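PDB 6RW7: carbohydrate binding module family 33 and 10 domain protein from Teredinibacter turnerae, which probably cleaves cellulose oxidatively through its copper-binding AA10 lytic polysaccharide monooxygenase domain, the part of the longer protein present in this chain. Local coordinates for residues Ala53-Arg58 / Cys68-Glu73; Asp29-Asn34 / Thr82-Pro87; Pro140-Ser145 / Ile166-Asn171; Pro121-Asp126 / Gly177-Phe182. All coordinates share one frame; numbering follows the deposited sequence.

Contact 1. Residues Ala53-Arg58 / Cys68-Glu73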
loop_
_atom_site.group_PDB
_atom_site.type_symbol
_atom_site.label_atom_id
_atom_site.label_comp_id
_atom_site.label_asym_id
_atom_site.label_seq_id
_atom_site.Cartn_x
_atom_site.Cartn_y
_atom_site.Cartn_z
ATOM N N ALA A 53 -2.708 3.037 -11.679
ATOM C CA ALA A 53 -2.793 2.385 -12.994
ATOM C C ALA A 53 -4.255 2.309 -13.404
ATOM O O ALA A 53 -5.135 2.663 -12.606
ATOM C CB ALA A 53 -2.156 1.017 -12.926
ATOM N N HIS A 54 -4.515 1.803 -14.608
ATOM C CA HIS A 54 -5.881 1.597 -15.109
ATOM C C HIS A 54 -5.977 0.171 -15.629
ATOM O O HIS A 54 -5.922 -0.021 -16.832
ATOM C CB HIS A 54 -6.235 2.636 -16.175
ATOM C CG HIS A 54 -6.288 4.006 -15.616
ATOM N ND1 HIS A 54 -5.170 4.801 -15.527
ATOM C CD2 HIS A 54 -7.312 4.706 -15.089
ATOM C CE1 HIS A 54 -5.494 5.936 -14.935
ATOM N NE2 HIS A 54 -6.815 5.912 -14.695
ATOM N N HIS A 55 -6.101 -0.775 -14.711
ATOM C CA HIS A 55 -6.208 -2.216 -15.029
ATOM C C HIS A 55 -6.627 -2.956 -13.769
ATOM O O HIS A 55 -6.944 -2.290 -12.757
ATOM C CB HIS A 55 -4.906 -2.731 -15.638
ATOM C CG HIS A 55 -3.704 -2.568 -14.781
ATOM N ND1 HIS A 55 -3.659 -2.948 -13.429
ATOM C CD2 HIS A 55 -2.486 -2.075 -15.080
ATOM C CE1 HIS A 55 -2.452 -2.700 -12.975
ATOM N NE2 HIS A 55 -1.713 -2.156 -13.951
ATOM N N GLU A 56 -6.698 -4.271 -13.850
ATOM C CA GLU A 56 -7.312 -5.138 -12.814
ATOM C C GLU A 56 -6.316 -5.519 -11.701
ATOM O O GLU A 56 -6.699 -6.266 -10.791
ATOM C CB GLU A 56 -7.883 -6.370 -13.511
ATOM C CG GLU A 56 -9.071 -6.066 -14.420
ATOM C CD GLU A 56 -9.356 -7.211 -15.390
ATOM O OE1 GLU A 56 -8.553 -7.413 -16.325
ATOM O OE2 GLU A 56 -10.368 -7.912 -15.187
ATOM N N GLY A 57 -5.090 -5.016 -11.727
ATOM C CA GLY A 57 -4.125 -5.221 -10.641
ATOM C C GLY A 57 -3.510 -6.605 -10.648
ATOM O O GLY A 57 -3.644 -7.357 -11.642
ATOM N N ARG A 58 -2.846 -6.935 -9.553
ATOM C CA ARG A 58 -1.969 -8.120 -9.436
ATOM C C ARG A 58 -2.733 -9.443 -9.616
ATOM O O ARG A 58 -2.077 -10.393 -10.007
ATOM C CB ARG A 58 -1.231 -8.078 -8.097
ATOM C CG ARG A 58 -0.330 -9.282 -7.856
ATOM C CD ARG A 58 0.826 -9.368 -8.814
ATOM N NE ARG A 58 1.520 -10.628 -8.589
ATOM C CZ ARG A 58 2.498 -11.115 -9.344
ATOM N NH1 ARG A 58 2.924 -10.455 -10.412
ATOM N NH2 ARG A 58 3.020 -12.303 -9.056
ATOM N N CYS A 68 5.618 -2.162 -5.245
ATOM C CA CYS A 68 4.841 -1.083 -4.578
ATOM C C CYS A 68 4.380 -0.040 -5.604
ATOM O O CYS A 68 3.261 0.456 -5.449
ATOM C CB CYS A 68 5.629 -0.456 -3.447
ATOM S SG CYS A 68 6.005 -1.687 -2.172
ATOM N N GLY A 69 5.218 0.285 -6.592
ATOM C CA GLY A 69 4.879 1.284 -7.622
ATOM C C GLY A 69 4.024 0.686 -8.721
ATOM O O GLY A 69 3.454 1.441 -9.520
ATOM N N PHE A 70 4.022 -0.648 -8.823
ATOM C CA PHE A 70 3.293 -1.459 -9.836
ATOM C C PHE A 70 3.518 -0.928 -11.266
ATOM O O PHE A 70 2.586 -1.017 -12.091
ATOM C CB PHE A 70 1.812 -1.557 -9.473
ATOM C CG PHE A 70 1.249 -2.891 -9.869
ATOM C CD1 PHE A 70 1.523 -4.031 -9.126
ATOM C CD2 PHE A 70 0.509 -3.024 -11.029
ATOM C CE1 PHE A 70 1.041 -5.265 -9.516
ATOM C CE2 PHE A 70 0.031 -4.265 -11.414
ATOM C CZ PHE A 70 0.283 -5.380 -10.652
ATOM N N ASP A 71 4.713 -0.439 -11.562
ATOM C CA ASP A 71 5.082 0.085 -12.907
ATOM C C ASP A 71 4.046 1.125 -13.346
ATOM O O ASP A 71 3.751 1.216 -14.584
ATOM C CB ASP A 71 5.170 -1.035 -13.943
ATOM C CG ASP A 71 6.261 -2.063 -13.676
ATOM O OD1 ASP A 71 6.880 -2.009 -12.598
ATOM O OD2 ASP A 71 6.499 -2.919 -14.591
ATOM N N GLY A 72 3.559 1.911 -12.382
ATOM C CA GLY A 72 2.396 2.798 -12.553
ATOM C C GLY A 72 2.706 4.075 -13.337
ATOM O O GLY A 72 3.836 4.274 -13.855
ATOM N N GLU A 73 1.714 4.952 -13.397
ATOM C CA GLU A 73 1.652 6.006 -14.429
ATOM C C GLU A 73 2.332 7.292 -13.982
ATOM O O GLU A 73 2.793 8.028 -14.861
ATOM C CB GLU A 73 0.195 6.299 -14.764
ATOM C CG GLU A 73 -0.501 5.098 -15.360
ATOM C CD GLU A 73 -1.890 5.331 -15.915
ATOM O OE1 GLU A 73 -2.262 6.509 -16.073
ATOM O OE2 GLU A 73 -2.599 4.352 -16.189
HETATM O O HOH W 1 -2.290 1.738 -16.611
HETATM O O HOH W 2 0.916 -1.046 -14.180
#
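His54 and Glu73 show how an exposed imidazole can be fixed at both of its nitrogens. From CB onward the histidine turns beside its own backbone N (chi1 -66°), which brings the ring up to the glutamate. CB lies 4.0 Å from Glu73 OE2 and CG is already closer to that oxygen. ND1 then donates to it across 2.7 Å in a nearly straight bond of 169°. The oxygen lies in the imidazole plane, but the donor meets it from above the carboxylate plane. CE1 faces both carboxylate oxygens, and NE2, at the tip, is hydrogen-bonded to Glu193 OE2. Glu73 OE2 accepts a second hydrogen bond, from water 1, which in turn accepts one from His54 N.

The setting is the end of strand 52-54, an outlying strand of the LPMO beta-sandwich, with a loop folded against it. Glu193 has been seen to bind copper(I) in this protein, although it does not hold the ion within this chain; the side chain of His54 lies about 8 Å from the bound copper(I) ion.

Deeper in, the partners are aromatic. His55 CE1 approaches Phe70 CE2 to 3.3 Å, rim to rim, with the ring planes 57° apart. The imidazole has CG lodged between the backbone N and the carbonyl carbon, and its ND1 receives Gly57 N at 3.0 Å. Water 2 joins His55 NE2 to Phe70 O. Around the far rim of Phe70, CZ lies 3.7 Å from Arg58 N and CE1 is 3.9 Å from Arg58 CB, while Phe196 stacks on the phenyl ring.

Contact 2. Residues Asp29-Asn34 / Thr82-Pro87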
loop_
_atom_site.group_PDB
_atom_site.type_symbol
_atom_site.label_atom_id
_atom_site.label_comp_id
_atom_site.label_asym_id
_atom_site.label_seq_id
_atom_site.Cartn_x
_atom_site.Cartn_y
_atom_site.Cartn_z
ATOM N N ASP A 29 14.473 9.451 6.146
ATOM C CA ASP A 29 15.720 10.039 5.605
ATOM C C ASP A 29 16.361 9.108 4.575
ATOM O O ASP A 29 16.809 9.584 3.532
ATOM C CB ASP A 29 16.700 10.350 6.732
ATOM C CG ASP A 29 16.372 11.631 7.489
ATOM O OD1 ASP A 29 15.349 12.294 7.164
ATOM O OD2 ASP A 29 17.120 11.934 8.442
ATOM N N GLU A 30 16.446 7.807 4.860
ATOM C CA GLU A 30 17.128 6.843 3.966
ATOM C C GLU A 30 16.339 6.732 2.655
ATOM O O GLU A 30 16.943 6.765 1.592
ATOM C CB GLU A 30 17.260 5.503 4.685
ATOM C CG GLU A 30 18.467 4.708 4.255
ATOM C CD GLU A 30 18.612 3.440 5.069
ATOM O OE1 GLU A 30 18.951 3.557 6.269
ATOM O OE2 GLU A 30 18.326 2.349 4.515
ATOM N N ALA A 31 15.013 6.574 2.757
ATOM C CA ALA A 31 14.142 6.474 1.563
ATOM C C ALA A 31 14.344 7.734 0.701
ATOM O O ALA A 31 14.546 7.615 -0.503
ATOM C CB ALA A 31 12.703 6.297 1.969
ATOM N N PHE A 32 14.285 8.914 1.321
ATOM C CA PHE A 32 14.462 10.204 0.611
ATOM C C PHE A 32 15.840 10.282 -0.059
ATOM O O PHE A 32 15.958 10.666 -1.239
ATOM C CB PHE A 32 14.273 11.369 1.579
ATOM C CG PHE A 32 12.887 11.616 2.131
ATOM C CD1 PHE A 32 11.719 11.216 1.484
ATOM C CD2 PHE A 32 12.760 12.323 3.310
ATOM C CE1 PHE A 32 10.476 11.538 2.005
ATOM C CE2 PHE A 32 11.518 12.632 3.844
ATOM C CZ PHE A 32 10.374 12.229 3.185
ATOM N N ALA A 33 16.881 9.943 0.706
ATOM C CA ALA A 33 18.278 10.020 0.235
ATOM C C ALA A 33 18.548 9.027 -0.897
ATOM O O ALA A 33 19.127 9.391 -1.922
ATOM C CB ALA A 33 19.196 9.800 1.406
ATOM N N ASN A 34 18.076 7.795 -0.749
ATOM C CA ASN A 34 18.320 6.736 -1.745
ATOM C C ASN A 34 17.569 7.100 -3.021
ATOM O O ASN A 34 18.087 6.863 -4.088
ATOM C CB ASN A 34 17.932 5.352 -1.210
ATOM C CG ASN A 34 18.854 4.851 -0.115
ATOM O OD1 ASN A 34 19.854 5.502 0.217
ATOM N ND2 ASN A 34 18.530 3.707 0.476
ATOM N N THR A 82 11.839 2.473 -3.880
ATOM C CA THR A 82 13.242 2.692 -3.453
ATOM C C THR A 82 13.643 1.651 -2.403
ATOM O O THR A 82 13.032 1.579 -1.340
ATOM C CB THR A 82 13.402 4.116 -2.913
ATOM O OG1 THR A 82 12.927 5.016 -3.920
ATOM C CG2 THR A 82 14.841 4.431 -2.581
ATOM N N PRO A 83 14.742 0.893 -2.593
ATOM C CA PRO A 83 15.307 0.111 -1.501
ATOM C C PRO A 83 15.745 1.023 -0.354
ATOM O O PRO A 83 16.452 2.011 -0.591
ATOM C CB PRO A 83 16.500 -0.616 -2.138
ATOM C CG PRO A 83 16.188 -0.618 -3.606
ATOM C CD PRO A 83 15.493 0.709 -3.848
ATOM N N ALA A 84 15.295 0.715 0.851
ATOM C CA ALA A 84 15.660 1.457 2.079
ATOM C C ALA A 84 15.234 0.704 3.322
ATOM O O ALA A 84 14.400 -0.217 3.221
ATOM C CB ALA A 84 14.977 2.812 2.116
ATOM N N ASN A 85 15.771 1.107 4.462
ATOM C CA ASN A 85 15.171 0.799 5.784
ATOM C C ASN A 85 13.995 1.762 5.963
ATOM O O ASN A 85 14.179 2.854 6.518
ATOM C CB ASN A 85 16.188 0.866 6.928
ATOM C CG ASN A 85 15.670 0.240 8.205
ATOM O OD1 ASN A 85 14.489 -0.091 8.306
ATOM N ND2 ASN A 85 16.547 0.077 9.187
ATOM N N TRP A 86 12.834 1.381 5.446
ATOM C CA TRP A 86 11.594 2.186 5.564
ATOM C C TRP A 86 11.104 2.171 7.010
ATOM O O TRP A 86 11.362 1.213 7.756
ATOM C CB TRP A 86 10.528 1.616 4.628
ATOM C CG TRP A 86 10.784 1.847 3.173
ATOM C CD1 TRP A 86 11.509 1.081 2.304
ATOM C CD2 TRP A 86 10.284 2.956 2.415
ATOM N NE1 TRP A 86 11.516 1.652 1.065
ATOM C CE2 TRP A 86 10.752 2.793 1.099
ATOM C CE3 TRP A 86 9.457 4.044 2.724
ATOM C CZ2 TRP A 86 10.416 3.685 0.091
ATOM C CZ3 TRP A 86 9.139 4.937 1.728
ATOM C CH2 TRP A 86 9.616 4.753 0.432
ATOM N N PRO A 87 10.319 3.171 7.454
ATOM C CA PRO A 87 9.689 3.126 8.764
ATOM C C PRO A 87 8.796 1.889 8.887
ATOM O O PRO A 87 8.091 1.553 7.954
ATOM C CB PRO A 87 8.821 4.400 8.852
ATOM C CG PRO A 87 9.341 5.295 7.747
ATOM C CD PRO A 87 9.943 4.385 6.699
HETATM O O HOH W 3 13.700 5.647 5.484
#
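Helix 29-37 belongs to the long insertion between strands 3-6 and 52-54, which probably corresponds to the L2 region of AA10 enzymes, and it sets Glu30, Ala31 and Asn34 against the loop of residues 82-87. Small side chains bring the backbones together: Ala84 CB packs 3.8 Å from Ala31 CA. Ala31 CB, in turn, sits over the six-membered ring of Trp86, 3.7 Å from its centroid and 8° off the ring normal, a CH-pi contact.

The indole cannot easily turn away from that methyl, because Trp86 NE1 donates in its ring plane to Thr82 O at 2.8 Å, nearly along the C=O axis. Arg10 adds a cation-pi contact to the same tryptophan. A leucine in its place would probably leave Thr82 O without this donor and Ala31 without its flat platform, opening a gap beneath the helix.

Two further bonds flank this apolar centre. Asn34 ND2 reaches Pro83 O at 2.9 Å with a nearly straight N-H (167°), the acceptor lying close to the amide plane; beside it, Asn34 CB rests 3.5 Å from Thr82 CG2. At the other flank Asn85 N donates to Glu30 OE2 at 2.8 Å, arriving 54° out of the carboxylate plane. Glu30 and Asn85 were both modelled in two conformers, so this bond may be only partly occupied.

Because the firmer of the two bonds, from Asn34 to Pro83, engages a backbone carbonyl, the helix reads the loop's main-chain course there, and an acidic side chain so near the helix's N-terminal end is probably favoured by its dipole.

Contact 3. Residues Pro140-Ser145 / Ile166-Asn171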
loop_
_atom_site.group_PDB
_atom_site.type_symbol
_atom_site.label_atom_id
_atom_site.label_comp_id
_atom_site.label_asym_id
_atom_site.label_seq_id
_atom_site.Cartn_x
_atom_site.Cartn_y
_atom_site.Cartn_z
ATOM N N PRO A 140 -4.005 -13.246 -2.895
ATOM C CA PRO A 140 -4.243 -12.288 -1.816
ATOM C C PRO A 140 -4.760 -12.974 -0.545
ATOM O O PRO A 140 -5.503 -13.933 -0.651
ATOM C CB PRO A 140 -5.295 -11.321 -2.373
ATOM C CG PRO A 140 -5.879 -12.020 -3.569
ATOM C CD PRO A 140 -4.894 -13.071 -4.045
ATOM N N PHE A 141 -4.416 -12.436 0.621
ATOM C CA PHE A 141 -4.968 -12.928 1.908
ATOM C C PHE A 141 -6.305 -12.251 2.205
ATOM O O PHE A 141 -7.047 -12.746 3.044
ATOM C CB PHE A 141 -3.974 -12.714 3.043
ATOM C CG PHE A 141 -3.773 -11.289 3.491
ATOM C CD1 PHE A 141 -4.619 -10.700 4.410
ATOM C CD2 PHE A 141 -2.711 -10.543 3.014
ATOM C CE1 PHE A 141 -4.411 -9.400 4.843
ATOM C CE2 PHE A 141 -2.471 -9.260 3.468
ATOM C CZ PHE A 141 -3.343 -8.678 4.356
ATOM N N CYS A 142 -6.613 -11.138 1.538
ATOM C CA CYS A 142 -7.878 -10.414 1.748
ATOM C C CYS A 142 -8.281 -9.840 0.395
ATOM O O CYS A 142 -7.434 -9.243 -0.264
ATOM C CB CYS A 142 -7.674 -9.342 2.808
ATOM S SG CYS A 142 -9.175 -8.448 3.287
ATOM N N ASP A 143 -9.499 -10.110 -0.038
ATOM C CA ASP A 143 -9.987 -9.672 -1.367
ATOM C C ASP A 143 -11.479 -9.456 -1.184
ATOM O O ASP A 143 -12.213 -10.451 -1.086
ATOM C CB ASP A 143 -9.620 -10.681 -2.455
ATOM C CG ASP A 143 -10.094 -10.287 -3.845
ATOM O OD1 ASP A 143 -10.709 -9.234 -3.993
ATOM O OD2 ASP A 143 -9.892 -11.062 -4.735
ATOM N N GLU A 144 -11.867 -8.203 -0.991
ATOM C CA GLU A 144 -13.246 -7.843 -0.629
ATOM C C GLU A 144 -13.779 -6.945 -1.729
ATOM O O GLU A 144 -13.206 -5.853 -1.936
ATOM C CB GLU A 144 -13.281 -7.201 0.747
ATOM C CG GLU A 144 -12.844 -8.153 1.841
ATOM C CD GLU A 144 -13.727 -9.366 2.089
ATOM O OE1 GLU A 144 -14.856 -9.442 1.538
ATOM O OE2 GLU A 144 -13.259 -10.282 2.801
ATOM N N SER A 145 -14.894 -7.349 -2.324
ATOM C CA SER A 145 -15.547 -6.563 -3.389
ATOM C C SER A 145 -16.962 -6.150 -2.978
ATOM O O SER A 145 -17.593 -6.771 -2.088
ATOM C CB SER A 145 -15.523 -7.316 -4.686
ATOM O OG SER A 145 -16.344 -8.463 -4.629
ATOM N N ILE A 166 -12.024 4.575 3.378
ATOM C CA ILE A 166 -12.627 3.226 3.230
ATOM C C ILE A 166 -11.985 2.339 4.288
ATOM O O ILE A 166 -10.743 2.270 4.335
ATOM C CB ILE A 166 -12.436 2.643 1.820
ATOM C CG1 ILE A 166 -13.108 3.491 0.739
ATOM C CG2 ILE A 166 -12.897 1.201 1.789
ATOM C CD1 ILE A 166 -12.727 3.125 -0.682
ATOM N N ASN A 167 -12.791 1.692 5.129
ATOM C CA ASN A 167 -12.307 0.766 6.172
ATOM C C ASN A 167 -12.594 -0.666 5.704
ATOM O O ASN A 167 -13.751 -0.962 5.363
ATOM C CB ASN A 167 -12.972 1.039 7.521
ATOM C CG ASN A 167 -12.825 2.465 8.001
ATOM O OD1 ASN A 167 -11.765 3.077 7.847
ATOM N ND2 ASN A 167 -13.883 3.005 8.600
ATOM N N VAL A 168 -11.567 -1.502 5.618
ATOM C CA VAL A 168 -11.729 -2.917 5.208
ATOM C C VAL A 168 -11.253 -3.778 6.362
ATOM O O VAL A 168 -10.111 -3.575 6.793
ATOM C CB VAL A 168 -10.892 -3.307 3.983
ATOM C CG1 VAL A 168 -11.356 -4.637 3.414
ATOM C CG2 VAL A 168 -10.788 -2.256 2.924
ATOM N N THR A 169 -12.022 -4.789 6.743
ATOM C CA THR A 169 -11.614 -5.749 7.790
ATOM C C THR A 169 -11.087 -7.013 7.117
ATOM O O THR A 169 -11.766 -7.545 6.219
ATOM C CB THR A 169 -12.776 -5.971 8.757
ATOM O OG1 THR A 169 -13.108 -4.680 9.267
ATOM C CG2 THR A 169 -12.408 -6.909 9.881
ATOM N N CYS A 170 -9.910 -7.467 7.535
ATOM C CA CYS A 170 -9.192 -8.587 6.896
ATOM C C CYS A 170 -8.716 -9.538 7.987
ATOM O O CYS A 170 -8.415 -9.075 9.093
ATOM C CB CYS A 170 -7.977 -8.102 6.112
ATOM S SG CYS A 170 -8.325 -7.069 4.659
ATOM N N ASN A 171 -8.573 -10.810 7.636
ATOM C CA ASN A 171 -7.883 -11.810 8.483
ATOM C C ASN A 171 -6.410 -11.839 8.062
ATOM O O ASN A 171 -6.089 -12.456 7.037
ATOM C CB ASN A 171 -8.539 -13.184 8.326
ATOM C CG ASN A 171 -7.910 -14.239 9.202
ATOM O OD1 ASN A 171 -7.340 -13.934 10.249
ATOM N ND2 ASN A 171 -7.992 -15.483 8.762
HETATM O O HOH W 4 -9.060 -11.613 4.899
HETATM O O HOH W 5 -12.251 -10.032 5.285
#
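Glu144 OE2 and Thr169 O are joined by one water: water 5 donates to the carboxylate oxygen at 2.7 Å and to the carbonyl as well. The other carboxylate oxygen, Glu144 OE1, is bonded to ND2 of Asn154, a residue of the sodium site, so both ends of the acid are engaged. Glu144 CG, set beside the backbone N, lies 4.1 Å from Val168 CG1, and the bend at chi2 turns the carboxylate toward the water.

The covalent link is the disulfide Cys142 SG-Cys170 SG, 2.1 Å long with a chi3 of -74°. The two halves reach it differently: the sulfur of Cys142 is anti to its backbone N (chi1 -175°), whereas that of Cys170 turns back beside its own N. Phe141 covers one end of the bridge, CE1 lying 4.0 Å from Cys170 CB and CD1 3.5 Å from Asn171 O. Water 4 spans Phe141 O and Asn171 N.

No direct hydrogen bond joins the segments, whose axes come no closer than 7.4 Å, because they belong to opposing sheets of the sandwich. Strand 142-145 pairs with 111-118, where Phe141 and Cys142 form a classic beta bulge opposite Phe116, while strand 165-172 runs between 96-101 and 157-160.

Contact 4. Residues Pro121-Asp126 / Gly177-Phe182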
loop_
_atom_site.group_PDB
_atom_site.type_symbol
_atom_site.label_atom_id
_atom_site.label_comp_id
_atom_site.label_asym_id
_atom_site.label_seq_id
_atom_site.Cartn_x
_atom_site.Cartn_y
_atom_site.Cartn_z
ATOM N N PRO A 121 5.834 -16.467 4.311
ATOM C CA PRO A 121 6.213 -16.594 5.715
ATOM C C PRO A 121 7.727 -16.601 5.958
ATOM O O PRO A 121 8.143 -16.128 6.987
ATOM C CB PRO A 121 5.542 -17.890 6.174
ATOM C CG PRO A 121 5.161 -18.597 4.920
ATOM C CD PRO A 121 4.957 -17.551 3.845
ATOM N N GLY A 122 8.504 -17.127 5.016
ATOM C CA GLY A 122 9.974 -17.231 5.107
ATOM C C GLY A 122 10.691 -16.013 4.560
ATOM O O GLY A 122 11.924 -16.023 4.480
ATOM N N PHE A 123 9.976 -14.943 4.224
ATOM C CA PHE A 123 10.585 -13.703 3.678
ATOM C C PHE A 123 11.626 -13.118 4.642
ATOM O O PHE A 123 11.354 -13.033 5.839
ATOM C CB PHE A 123 9.476 -12.661 3.464
ATOM C CG PHE A 123 9.927 -11.263 3.108
ATOM C CD1 PHE A 123 10.498 -10.982 1.875
ATOM C CD2 PHE A 123 9.767 -10.217 4.003
ATOM C CE1 PHE A 123 10.868 -9.686 1.540
ATOM C CE2 PHE A 123 10.139 -8.920 3.661
ATOM C CZ PHE A 123 10.668 -8.652 2.422
ATOM N N SER A 124 12.751 -12.669 4.082
ATOM C CA SER A 124 13.872 -12.022 4.807
ATOM C C SER A 124 14.056 -10.617 4.236
ATOM O O SER A 124 14.597 -10.512 3.118
ATOM C CB SER A 124 15.129 -12.867 4.675
ATOM O OG SER A 124 16.147 -12.329 5.497
ATOM N N PHE A 125 13.553 -9.605 4.946
ATOM C CA PHE A 125 13.556 -8.191 4.481
ATOM C C PHE A 125 14.995 -7.758 4.199
ATOM O O PHE A 125 15.833 -7.979 5.078
ATOM C CB PHE A 125 12.918 -7.250 5.503
ATOM C CG PHE A 125 12.848 -5.829 4.990
ATOM C CD1 PHE A 125 11.887 -5.452 4.070
ATOM C CD2 PHE A 125 13.789 -4.886 5.380
ATOM C CE1 PHE A 125 11.841 -4.156 3.571
ATOM C CE2 PHE A 125 13.743 -3.592 4.881
ATOM C CZ PHE A 125 12.780 -3.231 3.972
ATOM N N ASP A 126 15.235 -7.223 2.995
ATOM C CA ASP A 126 16.568 -6.769 2.524
ATOM C C ASP A 126 16.449 -5.292 2.171
ATOM O O ASP A 126 15.868 -4.943 1.152
ATOM C CB ASP A 126 17.027 -7.603 1.332
ATOM C CG ASP A 126 18.431 -7.274 0.854
ATOM O OD1 ASP A 126 18.984 -6.245 1.315
ATOM O OD2 ASP A 126 18.958 -8.060 0.049
ATOM N N GLY A 177 8.359 -11.385 12.726
ATOM C CA GLY A 177 9.376 -10.464 12.215
ATOM C C GLY A 177 8.843 -9.547 11.135
ATOM O O GLY A 177 7.626 -9.238 11.110
ATOM N N ARG A 178 9.738 -9.127 10.240
ATOM C CA ARG A 178 9.484 -8.001 9.337
ATOM C C ARG A 178 8.897 -8.489 8.022
ATOM O O ARG A 178 9.493 -9.310 7.332
ATOM C CB ARG A 178 10.737 -7.181 9.073
ATOM C CG ARG A 178 10.359 -5.860 8.409
ATOM C CD ARG A 178 11.349 -4.757 8.551
ATOM N NE ARG A 178 11.034 -3.717 7.605
ATOM C CZ ARG A 178 11.638 -2.531 7.557
ATOM N NH1 ARG A 178 11.263 -1.645 6.649
ATOM N NH2 ARG A 178 12.596 -2.226 8.423
ATOM N N HIS A 179 7.757 -7.899 7.665
ATOM C CA HIS A 179 6.971 -8.267 6.470
ATOM C C HIS A 179 6.503 -7.017 5.747
ATOM O O HIS A 179 6.658 -5.888 6.260
ATOM C CB HIS A 179 5.839 -9.221 6.857
ATOM C CG HIS A 179 6.372 -10.572 7.177
ATOM N ND1 HIS A 179 6.663 -11.489 6.183
ATOM C CD2 HIS A 179 6.777 -11.119 8.351
ATOM C CE1 HIS A 179 7.177 -12.563 6.733
ATOM N NE2 HIS A 179 7.296 -12.357 8.078
ATOM N N VAL A 180 5.955 -7.235 4.562
ATOM C CA VAL A 180 5.348 -6.142 3.769
ATOM C C VAL A 180 3.971 -6.585 3.326
ATOM O O VAL A 180 3.810 -7.736 2.886
ATOM C CB VAL A 180 6.202 -5.780 2.547
ATOM C CG1 VAL A 180 5.543 -4.644 1.796
ATOM C CG2 VAL A 180 7.626 -5.413 2.925
ATOM N N ILE A 181 3.018 -5.671 3.440
ATOM C CA ILE A 181 1.667 -5.849 2.853
ATOM C C ILE A 181 1.586 -4.968 1.609
ATOM O O ILE A 181 1.917 -3.783 1.683
ATOM C CB ILE A 181 0.587 -5.552 3.908
ATOM C CG1 ILE A 181 0.657 -6.613 5.006
ATOM C CG2 ILE A 181 -0.800 -5.457 3.272
ATOM C CD1 ILE A 181 -0.151 -6.319 6.241
ATOM N N PHE A 182 1.185 -5.562 0.491
ATOM C CA PHE A 182 0.978 -4.875 -0.802
ATOM C C PHE A 182 -0.536 -4.846 -1.034
ATOM O O PHE A 182 -1.182 -5.908 -1.040
ATOM C CB PHE A 182 1.775 -5.573 -1.912
ATOM C CG PHE A 182 1.269 -5.228 -3.285
ATOM C CD1 PHE A 182 1.643 -4.036 -3.867
ATOM C CD2 PHE A 182 0.378 -6.044 -3.957
ATOM C CE1 PHE A 182 1.159 -3.664 -5.103
ATOM C CE2 PHE A 182 -0.109 -5.674 -5.200
ATOM C CZ PHE A 182 0.275 -4.482 -5.754
HETATM O O HOH W 6 6.952 -15.215 9.331
HETATM O O HOH W 7 11.822 -10.576 7.086
#
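The loop of residues 121-126 passes strand 178-187 at roughly a right angle (96° between end-to-end directions), without a direct hydrogen bond to it. This strand is central to the larger sheet of the LPMO beta-sandwich, and two phenylalanines, Phe123 and Phe125, turn from the loop toward its start.

Phe125 makes the clearest pairing. The guanidinium of Arg178 lies flat on its ring, planes 10° apart and centres separated by 3.9 Å, so stacking and cation-pi interaction coincide. NE sits over the ring centre and NH1 approaches CZ to 3.5 Å. The arginine gets there by running extended from CG to NE, after leaving the backbone with CG anti to N (chi1 -167°). Its NH2 is hydrogen-bonded to Asn85 OD1, which helps to fix the rotation of the guanidinium. A serine in place of Phe125 would probably strip the arginine of its stacking surface and leave the group freer to swing about its remaining polar partners.

Phe123 turns an edge to the strand instead: its CD2 lies 3.5 Å from Arg178 O. The ring slides obliquely past that of His179, whose own edge meets Pro121 O, with CE1 3.7 Å away, while ND1 bonds to Thr119 OG1. Val180 CG2 touches both phenyl rings, 4.4 Å from Phe123 CE2 and equally far from Phe125 CD1.

What direct bonding omits, solvent supplies: water 7 donates to Phe123 O and to Arg178 O, the latter at 2.7 Å, and accepts from Phe125 N at 2.9 Å.

Overall arrangement
Read from the N terminus, contact 2 opens first, on helix 29-37, and closes a large loop only at residues 82-87; within that span contact 1 closes a short one, folding residues 68-73 back on the end of strand 52-54. The second half repeats the scheme: contact 4 opens at 121-126 and closes at the start of strand 178-187, with contact 3 enclosed between. No two loops cross. Contact 2 ties the helical insertion to the loop before strand 89-90, contact 3 bridges the two sheets, and contacts 1 and 4 bind loops to one of them. The halves meet where Phe182 packs on Phe70 and where Arg178 reaches Asn85, while Phe141 and Ile181 bring contacts 3 and 4 together.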